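Local structure of polyhomeotic-proximal chromatin protein (Drosophila melanogaster, 1KW4) at residues S23-E28 with A73-I78; S15-D20 with Q47-L52; P30-Y35 with L69-K74. The protein acts as a Polycomb group protein within the PRC1 complex, maintaining the transcriptionally repressed state of homeotic genes through development. The protein carries 1 engineered substitution. All blocks are in the same frame, centred on the assembly; numbering follows the deposited sequence.

Overall arrangement
All three contacts lie in the SAM domain, a small bundle of helices, and together they join helix 19-27, the residues before it and the loop after it to helices 46-51 and 65-78. Interactions 1 and 3 have centres about 7 Å apart and share Ala73 and Lys74 on helix 65-78; Ile26 CD1 meets Ile71 CD1 at 3.9 Å between them. Interaction 2 lies on the other flank, its centre about 10 Å from that of interaction 1, and the two merge in the core, where Phe25 CG packs 3.7 Å from Trp17 CZ3 and Val75 CG2 3.8 Å from Leu49 CG. Interactions 2 and 3, about 15 Å apart, fall on opposite sides of the chain's centre.

Interaction 1: S23-E28 with A73-I78; sequences SNFIRE and AKVESI
The ring of Phe25 meets Lys74 at its edge: Lys74 CG lies near the ring plane, 3.6 Å from Phe25 CZ. Two aliphatic groups approach the same ring obliquely, Ile78 CD1 at 3.9 Å from Phe25 CE1 and Val75 CG2 at 4.2 Å from Phe25 CE2, and the indole of Trp17 also meets it, the two planes inclined at about 55°. Phe25 CG stands anti to the backbone N (chi1 168°), which carries the ring out from helix 23-27 toward helix 73-78. The reach is needed, because the axes of the two short helical segments come no nearer than 12.7 Å and run at 114° to each other. Phenylalanine suits this place because its long, flat, apolar side chain spans that gap, and branched Val75 and Ile78 offer methyls to it. Lysine suits the border: Lys74 keeps CB and CG by the ring, and the bend at chi2 turns the rest of the chain so that its amine leads away. With an alanine at Phe25, Val75 CG2, Ile78 CD1 and the Lys74 methylenes would probably lose the ring they pack on, and a gap would open between the helices. Behind the contact, Ser77 OG donates to Lys74 O at 2.6 Å, so this helical carbonyl receives a hydroxyl besides its usual backbone NH from Ile78. Across the helices the contact is wholly apolar, so its hold comes from the burial of hydrocarbon and ring.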
ATOM      1  N   SER A  23      -6.314   0.809   3.224  1.00 16.02           N
ATOM      2  CA  SER A  23      -6.111  -0.139   4.322  1.00 17.15           C
ATOM      3  C   SER A  23      -6.769  -1.490   4.023  1.00 18.30           C
ATOM      4  O   SER A  23      -6.258  -2.542   4.413  1.00 17.84           O
ATOM      5  CB  SER A  23      -6.648   0.437   5.645  1.00 18.24           C
ATOM      6  OG  SER A  23      -8.063   0.421   5.691  1.00 20.10           O
ATOM      7  N   ASN A  24      -7.900  -1.466   3.329  1.00 18.45           N
ATOM      8  CA  ASN A  24      -8.582  -2.707   2.975  1.00 19.91           C
ATOM      9  C   ASN A  24      -7.813  -3.446   1.874  1.00 20.56           C
ATOM     10  O   ASN A  24      -7.765  -4.680   1.853  1.00 21.39           O
ATOM     11  CB  ASN A  24     -10.021  -2.411   2.537  1.00 22.51           C
ATOM     12  CG  ASN A  24     -10.946  -2.168   3.722  1.00 25.40           C
ATOM     13  OD1 ASN A  24     -11.114  -3.041   4.573  1.00 28.69           O
ATOM     14  ND2 ASN A  24     -11.542  -0.983   3.784  1.00 26.31           N
ATOM     15  N   PHE A  25      -7.213  -2.681   0.968  1.00 20.02           N
ATOM     16  CA  PHE A  25      -6.407  -3.232  -0.121  1.00 20.04           C
ATOM     17  C   PHE A  25      -5.201  -3.975   0.475  1.00 20.08           C
ATOM     18  O   PHE A  25      -4.892  -5.105   0.080  1.00 20.76           O
ATOM     19  CB  PHE A  25      -5.945  -2.086  -1.035  1.00 20.35           C
ATOM     20  CG  PHE A  25      -4.881  -2.475  -2.035  1.00 21.42           C
ATOM     21  CD1 PHE A  25      -5.186  -3.281  -3.129  1.00 22.71           C
ATOM     22  CD2 PHE A  25      -3.578  -1.998  -1.896  1.00 21.55           C
ATOM     23  CE1 PHE A  25      -4.211  -3.605  -4.072  1.00 23.76           C
ATOM     24  CE2 PHE A  25      -2.592  -2.315  -2.835  1.00 24.37           C
ATOM     25  CZ  PHE A  25      -2.913  -3.121  -3.928  1.00 24.61           C
ATOM     26  N   ILE A  26      -4.533  -3.346   1.439  1.00 18.36           N
ATOM     27  CA  ILE A  26      -3.369  -3.949   2.093  1.00 17.88           C
ATOM     28  C   ILE A  26      -3.782  -5.193   2.896  1.00 21.12           C
ATOM     29  O   ILE A  26      -3.096  -6.219   2.868  1.00 20.76           O
ATOM     30  CB  ILE A  26      -2.664  -2.910   3.023  1.00 18.81           C
ATOM     31  CG1 ILE A  26      -2.112  -1.745   2.185  1.00 16.95           C
ATOM     32  CG2 ILE A  26      -1.535  -3.569   3.814  1.00 19.18           C
ATOM     33  CD1 ILE A  26      -1.100  -2.160   1.096  1.00 18.61           C
ATOM     34  N   ARG A  27      -4.912  -5.108   3.594  1.00 19.03           N
ATOM     35  CA  ARG A  27      -5.410  -6.224   4.397  1.00 22.98           C
ATOM     36  C   ARG A  27      -5.597  -7.502   3.583  1.00 24.19           C
ATOM     37  O   ARG A  27      -5.370  -8.607   4.088  1.00 26.10           O
ATOM     38  CB  ARG A  27      -6.751  -5.851   5.046  1.00 24.41           C
ATOM     39  CG  ARG A  27      -7.440  -7.003   5.783  1.00 27.96           C
ATOM     40  CD  ARG A  27      -6.696  -7.391   7.049  1.00 31.95           C
ATOM     41  NE  ARG A  27      -7.356  -8.487   7.764  1.00 36.43           N
ATOM     42  CZ  ARG A  27      -7.340  -9.760   7.372  1.00 39.30           C
ATOM     43  NH1 ARG A  27      -6.695 -10.114   6.267  1.00 38.65           N
ATOM     44  NH2 ARG A  27      -7.968 -10.683   8.092  1.00 41.21           N
ATOM     45  N   GLU A  28      -5.999  -7.350   2.326  1.00 24.91           N
ATOM     46  CA  GLU A  28      -6.251  -8.491   1.452  1.00 29.09           C
ATOM     47  C   GLU A  28      -5.064  -8.999   0.634  1.00 29.15           C
ATOM     48  O   GLU A  28      -5.180 -10.013  -0.057  1.00 29.80           O
ATOM     49  CB  GLU A  28      -7.423  -8.166   0.525  1.00 33.10           C
ATOM     50  CG  GLU A  28      -8.692  -7.811   1.284  1.00 39.81           C
ATOM     51  CD  GLU A  28      -9.830  -7.396   0.375  1.00 44.90           C
ATOM     52  OE1 GLU A  28      -9.660  -6.420  -0.390  1.00 48.11           O
ATOM     53  OE2 GLU A  28     -10.898  -8.046   0.431  1.00 48.78           O
ATOM     54  N   ALA A  73       4.406  -4.007  -6.774  1.00 29.56           N
ATOM     55  CA  ALA A  73       4.049  -4.779  -7.965  1.00 30.76           C
ATOM     56  C   ALA A  73       2.547  -4.819  -8.241  1.00 30.35           C
ATOM     57  O   ALA A  73       2.118  -4.710  -9.393  1.00 29.58           O
ATOM     58  CB  ALA A  73       4.583  -6.201  -7.844  1.00 31.04           C
ATOM     59  N   LYS A  74       1.748  -4.988  -7.190  1.00 28.43           N
ATOM     60  CA  LYS A  74       0.300  -5.040  -7.357  1.00 28.11           C
ATOM     61  C   LYS A  74      -0.222  -3.699  -7.860  1.00 27.58           C
ATOM     62  O   LYS A  74      -1.069  -3.652  -8.754  1.00 28.59           O
ATOM     63  CB  LYS A  74      -0.383  -5.402  -6.036  1.00 27.77           C
ATOM     64  CG  LYS A  74      -1.874  -5.671  -6.170  1.00 31.94           C
ATOM     65  CD  LYS A  74      -2.140  -6.857  -7.091  1.00 36.03           C
ATOM     66  CE  LYS A  74      -3.626  -7.166  -7.180  1.00 39.02           C
ATOM     67  NZ  LYS A  74      -3.896  -8.346  -8.052  1.00 42.39           N
ATOM     68  N   VAL A  75       0.283  -2.610  -7.286  1.00 26.36           N
ATOM     69  CA  VAL A  75      -0.134  -1.274  -7.700  1.00 26.53           C
ATOM     70  C   VAL A  75       0.233  -1.045  -9.167  1.00 30.03           C
ATOM     71  O   VAL A  75      -0.552  -0.479  -9.930  1.00 29.87           O
ATOM     72  CB  VAL A  75       0.527  -0.189  -6.819  1.00 25.20           C
ATOM     73  CG1 VAL A  75       0.214   1.200  -7.359  1.00 24.78           C
ATOM     74  CG2 VAL A  75       0.022  -0.318  -5.385  1.00 20.35           C
ATOM     75  N   GLU A  76       1.422  -1.494  -9.561  1.00 32.17           N
ATOM     76  CA  GLU A  76       1.875  -1.338 -10.944  1.00 36.58           C
ATOM     77  C   GLU A  76       0.966  -2.094 -11.908  1.00 37.48           C
ATOM     78  O   GLU A  76       0.626  -1.585 -12.978  1.00 39.19           O
ATOM     79  CB  GLU A  76       3.309  -1.855 -11.108  1.00 38.11           C
ATOM     80  CG  GLU A  76       4.353  -1.130 -10.283  1.00 41.40           C
ATOM     81  CD  GLU A  76       5.750  -1.704 -10.476  1.00 44.21           C
ATOM     82  OE1 GLU A  76       5.902  -2.943 -10.409  1.00 45.60           O
ATOM     83  OE2 GLU A  76       6.697  -0.916 -10.687  1.00 46.10           O
ATOM     84  N   SER A  77       0.573  -3.307 -11.529  1.00 38.95           N
ATOM     85  CA  SER A  77      -0.284  -4.129 -12.379  1.00 42.13           C
ATOM     86  C   SER A  77      -1.674  -3.531 -12.563  1.00 43.82           C
ATOM     87  O   SER A  77      -2.251  -3.605 -13.648  1.00 44.45           O
ATOM     88  CB  SER A  77      -0.409  -5.543 -11.803  1.00 42.14           C
ATOM     89  OG  SER A  77      -1.143  -5.546 -10.591  1.00 45.90           O
ATOM     90  N   ILE A  78      -2.212  -2.943 -11.500  1.00 44.59           N
ATOM     91  CA  ILE A  78      -3.535  -2.331 -11.553  1.00 46.54           C
ATOM     92  C   ILE A  78      -3.479  -1.047 -12.374  1.00 48.64           C
ATOM     93  O   ILE A  78      -4.284  -0.840 -13.284  1.00 49.12           O
ATOM     94  CB  ILE A  78      -4.053  -2.003 -10.133  1.00 45.54           C
ATOM     95  CG1 ILE A  78      -4.205  -3.294  -9.326  1.00 45.76           C
ATOM     96  CG2 ILE A  78      -5.385  -1.267 -10.213  1.00 46.68           C
ATOM     97  CD1 ILE A  78      -4.647  -3.077  -7.892  1.00 44.91           C
TER

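Interaction 2: S15-D20 with Q47-L52. Engineered in segment 47-52: Arg51 (natural residue Leu).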
ATOM      1  N   SER A  15      -6.393   6.655  -7.798  1.00 19.29           N
ATOM      2  CA  SER A  15      -6.317   8.050  -7.388  1.00 21.21           C
ATOM      3  C   SER A  15      -7.525   8.497  -6.554  1.00 21.88           C
ATOM      4  O   SER A  15      -7.451   9.498  -5.845  1.00 22.48           O
ATOM      5  CB  SER A  15      -6.164   8.957  -8.619  1.00 23.92           C
ATOM      6  OG  SER A  15      -7.198   8.724  -9.561  1.00 25.96           O
ATOM      7  N   SER A  16      -8.627   7.752  -6.631  1.00 20.90           N
ATOM      8  CA  SER A  16      -9.837   8.082  -5.874  1.00 21.73           C
ATOM      9  C   SER A  16      -9.945   7.363  -4.522  1.00 22.61           C
ATOM     10  O   SER A  16     -10.852   7.654  -3.733  1.00 23.96           O
ATOM     11  CB  SER A  16     -11.086   7.748  -6.699  1.00 23.27           C
ATOM     12  OG  SER A  16     -11.296   6.340  -6.753  1.00 26.74           O
ATOM     13  N   TRP A  17      -9.031   6.436  -4.249  1.00 20.31           N
ATOM     14  CA  TRP A  17      -9.076   5.677  -2.995  1.00 19.13           C
ATOM     15  C   TRP A  17      -8.804   6.502  -1.740  1.00 18.42           C
ATOM     16  O   TRP A  17      -7.894   7.328  -1.707  1.00 19.01           O
ATOM     17  CB  TRP A  17      -8.071   4.516  -3.028  1.00 18.34           C
ATOM     18  CG  TRP A  17      -8.339   3.431  -4.047  1.00 18.65           C
ATOM     19  CD1 TRP A  17      -9.290   3.427  -5.035  1.00 19.38           C
ATOM     20  CD2 TRP A  17      -7.588   2.222  -4.211  1.00 19.02           C
ATOM     21  NE1 TRP A  17      -9.168   2.291  -5.808  1.00 19.71           N
ATOM     22  CE2 TRP A  17      -8.131   1.536  -5.321  1.00 21.02           C
ATOM     23  CE3 TRP A  17      -6.504   1.652  -3.524  1.00 20.43           C
ATOM     24  CZ2 TRP A  17      -7.624   0.309  -5.764  1.00 21.98           C
ATOM     25  CZ3 TRP A  17      -5.999   0.434  -3.963  1.00 20.30           C
ATOM     26  CH2 TRP A  17      -6.558  -0.226  -5.073  1.00 21.21           C
ATOM     27  N   SER A  18      -9.596   6.264  -0.700  1.00 19.05           N
ATOM     28  CA  SER A  18      -9.417   6.956   0.572  1.00 18.59           C
ATOM     29  C   SER A  18      -8.383   6.190   1.403  1.00 19.63           C
ATOM     30  O   SER A  18      -7.898   5.138   0.984  1.00 17.34           O
ATOM     31  CB  SER A  18     -10.738   6.987   1.343  1.00 20.96           C
ATOM     32  OG  SER A  18     -11.151   5.669   1.678  1.00 19.93           O
ATOM     33  N   VAL A  19      -8.045   6.718   2.577  1.00 19.19           N
ATOM     34  CA  VAL A  19      -7.100   6.030   3.456  1.00 20.08           C
ATOM     35  C   VAL A  19      -7.720   4.684   3.852  1.00 20.07           C
ATOM     36  O   VAL A  19      -7.034   3.659   3.879  1.00 19.09           O
ATOM     37  CB  VAL A  19      -6.798   6.864   4.732  1.00 20.48           C
ATOM     38  CG1 VAL A  19      -6.042   6.014   5.759  1.00 21.70           C
ATOM     39  CG2 VAL A  19      -5.951   8.087   4.363  1.00 20.73           C
ATOM     40  N   ASP A  20      -9.017   4.681   4.159  1.00 20.45           N
ATOM     41  CA  ASP A  20      -9.690   3.434   4.532  1.00 22.11           C
ATOM     42  C   ASP A  20      -9.678   2.425   3.381  1.00 21.10           C
ATOM     43  O   ASP A  20      -9.509   1.223   3.609  1.00 20.56           O
ATOM     44  CB  ASP A  20     -11.138   3.691   4.968  1.00 25.76           C
ATOM     45  CG  ASP A  20     -11.231   4.368   6.325  1.00 29.71           C
ATOM     46  OD1 ASP A  20     -10.218   4.399   7.058  1.00 31.38           O
ATOM     47  OD2 ASP A  20     -12.330   4.860   6.663  1.00 33.61           O
ATOM     48  N   GLN A  47      -3.677   8.531  -3.796  1.00 19.72           N
ATOM     49  CA  GLN A  47      -2.679   9.394  -4.422  1.00 22.07           C
ATOM     50  C   GLN A  47      -1.288   9.121  -3.855  1.00 22.87           C
ATOM     51  O   GLN A  47      -0.301   9.115  -4.595  1.00 22.89           O
ATOM     52  CB  GLN A  47      -3.056  10.864  -4.225  1.00 24.88           C
ATOM     53  CG  GLN A  47      -4.228  11.314  -5.085  1.00 31.33           C
ATOM     54  CD  GLN A  47      -3.829  11.583  -6.524  1.00 35.78           C
ATOM     55  OE1 GLN A  47      -3.193  10.751  -7.174  1.00 40.25           O
ATOM     56  NE2 GLN A  47      -4.207  12.752  -7.032  1.00 39.13           N
ATOM     57  N   ALA A  48      -1.208   8.892  -2.548  1.00 20.04           N
ATOM     58  CA  ALA A  48       0.074   8.603  -1.908  1.00 20.68           C
ATOM     59  C   ALA A  48       0.568   7.210  -2.301  1.00 19.82           C
ATOM     60  O   ALA A  48       1.765   7.001  -2.520  1.00 20.78           O
ATOM     61  CB  ALA A  48      -0.062   8.698  -0.390  1.00 21.59           C
ATOM     62  N   LEU A  49      -0.356   6.257  -2.381  1.00 18.89           N
ATOM     63  CA  LEU A  49      -0.014   4.881  -2.743  1.00 20.06           C
ATOM     64  C   LEU A  49       0.668   4.810  -4.111  1.00 21.11           C
ATOM     65  O   LEU A  49       1.600   4.026  -4.319  1.00 20.99           O
ATOM     66  CB  LEU A  49      -1.278   4.013  -2.750  1.00 20.39           C
ATOM     67  CG  LEU A  49      -1.099   2.522  -3.043  1.00 19.45           C
ATOM     68  CD1 LEU A  49      -0.234   1.886  -1.958  1.00 21.38           C
ATOM     69  CD2 LEU A  49      -2.465   1.841  -3.105  1.00 19.43           C
ATOM     70  N   LEU A  50       0.203   5.633  -5.043  1.00 21.22           N
ATOM     71  CA  LEU A  50       0.773   5.657  -6.383  1.00 24.43           C
ATOM     72  C   LEU A  50       2.228   6.130  -6.381  1.00 25.91           C
ATOM     73  O   LEU A  50       2.995   5.804  -7.292  1.00 25.22           O
ATOM     74  CB  LEU A  50      -0.071   6.558  -7.291  1.00 23.99           C
ATOM     75  CG  LEU A  50      -1.452   5.997  -7.659  1.00 25.45           C
ATOM     76  CD1 LEU A  50      -2.304   7.075  -8.310  1.00 26.35           C
ATOM     77  CD2 LEU A  50      -1.277   4.807  -8.592  1.00 27.87           C
ATOM     78  N   ARG A  51       2.607   6.880  -5.349  1.00 25.72           N
ATOM     79  CA  ARG A  51       3.965   7.412  -5.231  1.00 28.72           C
ATOM     80  C   ARG A  51       4.916   6.558  -4.398  1.00 30.02           C
ATOM     81  O   ARG A  51       6.130   6.770  -4.431  1.00 30.87           O
ATOM     82  CB  ARG A  51       3.922   8.816  -4.626  1.00 31.14           C
ATOM     83  CG  ARG A  51       3.202   9.839  -5.469  1.00 33.13           C
ATOM     84  CD  ARG A  51       3.880  10.017  -6.820  1.00 39.11           C
ATOM     85  NE  ARG A  51       5.340  10.075  -6.728  1.00 40.02           N
ATOM     86  CZ  ARG A  51       6.029  10.881  -5.923  1.00 44.53           C
ATOM     87  NH1 ARG A  51       5.402  11.722  -5.108  1.00 46.02           N
ATOM     88  NH2 ARG A  51       7.357  10.855  -5.940  1.00 44.51           N
ATOM     89  N   LEU A  52       4.376   5.604  -3.646  1.00 29.71           N
ATOM     90  CA  LEU A  52       5.199   4.745  -2.800  1.00 32.05           C
ATOM     91  C   LEU A  52       6.175   3.855  -3.558  1.00 33.70           C
ATOM     92  O   LEU A  52       5.783   3.068  -4.419  1.00 35.89           O
ATOM     93  CB  LEU A  52       4.314   3.872  -1.902  1.00 30.49           C
ATOM     94  CG  LEU A  52       3.873   4.478  -0.568  1.00 31.71           C
ATOM     95  CD1 LEU A  52       2.869   3.552   0.120  1.00 30.88           C
ATOM     96  CD2 LEU A  52       5.093   4.691   0.316  1.00 29.55           C
TER
HETATM   97  O   HOH W   1      -6.655   9.408  -3.174  1.00 25.57           O
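Ser15 and Gln47 bring the two backbones together, their CA atoms 4.9 Å apart. Segment 15-20 starts as a 3-10 turn at Ser15 and Ser16, passes through extended Trp17 and Ser18, and enters a helix at Val19, with Ser18 as N-cap; segment 47-52 is mostly helical. One water ties the backbones across the contact. It donates to Ser15 O and to Trp17 O, each at 2.8 Å, and accepts from Gln47 N at 3.2 Å, so one carbonyl of the 3-10 turn, one of the extended part and an amide in the first turn of helix 46-51 share a single bridge. Trp17 also bonds directly through its backbone to Gly46. In this way the segment leading into the first helix of the SAM fold is held against the N-terminal part of helix 46-51, and the indole enters the core. Trp17 CZ3 packs on Leu49 CD2 at 3.9 Å, the methyl arriving obliquely to the ring. Leu49 CG is anti to the backbone N (chi1 -177°), which directs its branched end inward to the indole and to Val75 of helix 65-78. Tryptophan suits a place that is apolar over most of its surface but has one polar atom to satisfy: NE1 donates to Pro12 O. Nearer the surface, a small serine allows close approach. Gln47 bends at chi2 (-78°), which swings its amide back so that OE1 lies 3.8 Å from Ser15 CB, while Leu50 CD1 stands 4.1 Å from Ser15 N and its other contacts include Ile14 and Val75.

Interaction 3: P30-Y35 with L69-K74; sequences PGCQDY and LKIVAK
The connection between helix 19-27 and helix 36-41 of the SAM domain is fastened to the long C-terminal helix, here through residues 69-74. The polar link is made by Lys70, whose NZ donates to Pro30 O at 2.6 Å. The ammonium stands above the carbonyl plane, 42° out of it, with a C=O...N angle of 135°, so the bond is short but does not follow a lone pair. The lysine reaches the loop with CG anti to its own carbonyl carbon and a bend at chi3, which turns CE and NZ toward Pro30. A long, flexible side chain suits this exposed border, where its charge can stay near solvent while CE rests beside Pro30; Pro30 CG lies 4.4 Å from Lys70 CE. Glycine is apt here: Gly31 has a phi of 79°, which residues with side chains adopt reluctantly, and a beta carbon on it would lie too close to Lys70 NZ. Deeper in, the loop turns Cys32 inward, and its SG packs on Ile71 CG1 at 4.0 Å. A thiol, only weakly polar, and a branched aliphatic chain both suit this buried place. Around them, Ile26 of helix 19-27 touches both Cys32 and Ile71, Pro67 at the start of helix 65-78 covers Cys32 and Tyr35, and Leu29 and Met63 pack against Ile71, so Cys32 sits between helix 19-27 and helix 65-78, just ahead of helix 36-41.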
ATOM      1  N   PRO A  30      -1.775 -10.975   0.207  1.00 31.68           N
ATOM      2  CA  PRO A  30      -1.088 -12.056   0.922  1.00 32.52           C
ATOM      3  C   PRO A  30       0.209 -11.661   1.626  1.00 31.33           C
ATOM      4  O   PRO A  30       1.136 -11.142   1.004  1.00 32.80           O
ATOM      5  CB  PRO A  30      -0.874 -13.109  -0.170  1.00 34.20           C
ATOM      6  CG  PRO A  30      -0.793 -12.289  -1.427  1.00 35.06           C
ATOM      7  CD  PRO A  30      -1.915 -11.299  -1.222  1.00 33.72           C
ATOM      8  N   GLY A  31       0.254 -11.901   2.933  1.00 30.52           N
ATOM      9  CA  GLY A  31       1.434 -11.591   3.721  1.00 30.67           C
ATOM     10  C   GLY A  31       1.649 -10.143   4.130  1.00 30.53           C
ATOM     11  O   GLY A  31       2.699  -9.809   4.684  1.00 30.39           O
ATOM     12  N   CYS A  32       0.664  -9.280   3.891  1.00 28.57           N
ATOM     13  CA  CYS A  32       0.815  -7.866   4.232  1.00 27.25           C
ATOM     14  C   CYS A  32      -0.112  -7.377   5.346  1.00 28.05           C
ATOM     15  O   CYS A  32      -0.064  -6.205   5.723  1.00 25.61           O
ATOM     16  CB  CYS A  32       0.583  -7.003   2.985  1.00 28.01           C
ATOM     17  SG  CYS A  32       1.699  -7.342   1.594  1.00 29.57           S
ATOM     18  N   GLN A  33      -0.933  -8.269   5.891  1.00 28.36           N
ATOM     19  CA  GLN A  33      -1.882  -7.872   6.929  1.00 30.92           C
ATOM     20  C   GLN A  33      -1.295  -7.213   8.179  1.00 29.88           C
ATOM     21  O   GLN A  33      -1.980  -6.432   8.840  1.00 28.50           O
ATOM     22  CB  GLN A  33      -2.753  -9.069   7.333  1.00 34.46           C
ATOM     23  CG  GLN A  33      -2.059 -10.118   8.177  1.00 41.03           C
ATOM     24  CD  GLN A  33      -2.939 -11.333   8.413  1.00 45.62           C
ATOM     25  OE1 GLN A  33      -4.078 -11.212   8.872  1.00 48.21           O
ATOM     26  NE2 GLN A  33      -2.415 -12.515   8.100  1.00 48.21           N
ATOM     27  N   ASP A  34      -0.038  -7.500   8.504  1.00 28.24           N
ATOM     28  CA  ASP A  34       0.580  -6.905   9.687  1.00 29.49           C
ATOM     29  C   ASP A  34       0.902  -5.421   9.523  1.00 26.71           C
ATOM     30  O   ASP A  34       1.282  -4.759  10.488  1.00 27.14           O
ATOM     31  CB  ASP A  34       1.875  -7.634  10.060  1.00 34.43           C
ATOM     32  CG  ASP A  34       1.654  -9.096  10.388  1.00 39.31           C
ATOM     33  OD1 ASP A  34       0.694  -9.406  11.124  1.00 41.56           O
ATOM     34  OD2 ASP A  34       2.452  -9.934   9.918  1.00 44.39           O
ATOM     35  N   TYR A  35       0.744  -4.900   8.310  1.00 23.37           N
ATOM     36  CA  TYR A  35       1.061  -3.498   8.044  1.00 23.24           C
ATOM     37  C   TYR A  35      -0.152  -2.575   7.873  1.00 21.21           C
ATOM     38  O   TYR A  35       0.002  -1.384   7.596  1.00 20.67           O
ATOM     39  CB  TYR A  35       1.967  -3.419   6.807  1.00 23.77           C
ATOM     40  CG  TYR A  35       3.280  -4.159   6.983  1.00 24.83           C
ATOM     41  CD1 TYR A  35       4.295  -3.635   7.783  1.00 27.97           C
ATOM     42  CD2 TYR A  35       3.496  -5.394   6.371  1.00 26.80           C
ATOM     43  CE1 TYR A  35       5.499  -4.324   7.972  1.00 28.85           C
ATOM     44  CE2 TYR A  35       4.695  -6.094   6.555  1.00 28.38           C
ATOM     45  CZ  TYR A  35       5.690  -5.551   7.355  1.00 29.91           C
ATOM     46  OH  TYR A  35       6.875  -6.229   7.539  1.00 32.42           O
ATOM     47  N   LEU A  69       7.857  -5.444  -1.872  1.00 24.44           N
ATOM     48  CA  LEU A  69       7.891  -5.726  -3.309  1.00 26.36           C
ATOM     49  C   LEU A  69       6.517  -6.092  -3.860  1.00 25.78           C
ATOM     50  O   LEU A  69       6.150  -5.680  -4.966  1.00 26.39           O
ATOM     51  CB  LEU A  69       8.871  -6.862  -3.610  1.00 26.54           C
ATOM     52  CG  LEU A  69      10.355  -6.549  -3.406  1.00 28.79           C
ATOM     53  CD1 LEU A  69      11.162  -7.835  -3.523  1.00 29.23           C
ATOM     54  CD2 LEU A  69      10.817  -5.525  -4.430  1.00 30.96           C
ATOM     55  N   LYS A  70       5.763  -6.871  -3.093  1.00 25.44           N
ATOM     56  CA  LYS A  70       4.433  -7.295  -3.510  1.00 26.18           C
ATOM     57  C   LYS A  70       3.465  -6.118  -3.628  1.00 24.65           C
ATOM     58  O   LYS A  70       2.638  -6.079  -4.541  1.00 24.04           O
ATOM     59  CB  LYS A  70       3.902  -8.349  -2.533  1.00 27.86           C
ATOM     60  CG  LYS A  70       4.686  -9.660  -2.612  1.00 32.19           C
ATOM     61  CD  LYS A  70       4.715 -10.422  -1.292  1.00 35.20           C
ATOM     62  CE  LYS A  70       3.391 -11.078  -0.978  1.00 37.70           C
ATOM     63  NZ  LYS A  70       3.512 -11.930   0.238  1.00 36.56           N
ATOM     64  N   ILE A  71       3.569  -5.151  -2.719  1.00 22.87           N
ATOM     65  CA  ILE A  71       2.689  -3.985  -2.773  1.00 22.60           C
ATOM     66  C   ILE A  71       2.985  -3.139  -4.011  1.00 24.25           C
ATOM     67  O   ILE A  71       2.077  -2.779  -4.764  1.00 24.11           O
ATOM     68  CB  ILE A  71       2.839  -3.115  -1.502  1.00 21.73           C
ATOM     69  CG1 ILE A  71       2.297  -3.887  -0.294  1.00 21.04           C
ATOM     70  CG2 ILE A  71       2.094  -1.786  -1.669  1.00 21.79           C
ATOM     71  CD1 ILE A  71       2.601  -3.232   1.037  1.00 23.21           C
ATOM     72  N   VAL A  72       4.257  -2.826  -4.230  1.00 25.51           N
ATOM     73  CA  VAL A  72       4.635  -2.022  -5.389  1.00 28.58           C
ATOM     74  C   VAL A  72       4.203  -2.695  -6.692  1.00 28.85           C
ATOM     75  O   VAL A  72       3.683  -2.038  -7.596  1.00 28.82           O
ATOM     76  CB  VAL A  72       6.164  -1.774  -5.423  1.00 30.06           C
ATOM     77  CG1 VAL A  72       6.554  -1.053  -6.710  1.00 30.11           C
ATOM     78  CG2 VAL A  72       6.574  -0.939  -4.221  1.00 31.44           C
ATOM     79  N   ALA A  73       4.406  -4.007  -6.774  1.00 29.56           N
ATOM     80  CA  ALA A  73       4.049  -4.779  -7.965  1.00 30.76           C
ATOM     81  C   ALA A  73       2.547  -4.819  -8.241  1.00 30.35           C
ATOM     82  O   ALA A  73       2.118  -4.710  -9.393  1.00 29.58           O
ATOM     83  CB  ALA A  73       4.583  -6.201  -7.844  1.00 31.04           C
ATOM     84  N   LYS A  74       1.748  -4.988  -7.190  1.00 28.43           N
ATOM     85  CA  LYS A  74       0.300  -5.040  -7.357  1.00 28.11           C
ATOM     86  C   LYS A  74      -0.222  -3.699  -7.860  1.00 27.58           C
ATOM     87  O   LYS A  74      -1.069  -3.652  -8.754  1.00 28.59           O
ATOM     88  CB  LYS A  74      -0.383  -5.402  -6.036  1.00 27.77           C
ATOM     89  CG  LYS A  74      -1.874  -5.671  -6.170  1.00 31.94           C
ATOM     90  CD  LYS A  74      -2.140  -6.857  -7.091  1.00 36.03           C
ATOM     91  CE  LYS A  74      -3.626  -7.166  -7.180  1.00 39.02           C
ATOM     92  NZ  LYS A  74      -3.896  -8.346  -8.052  1.00 42.39           N
TER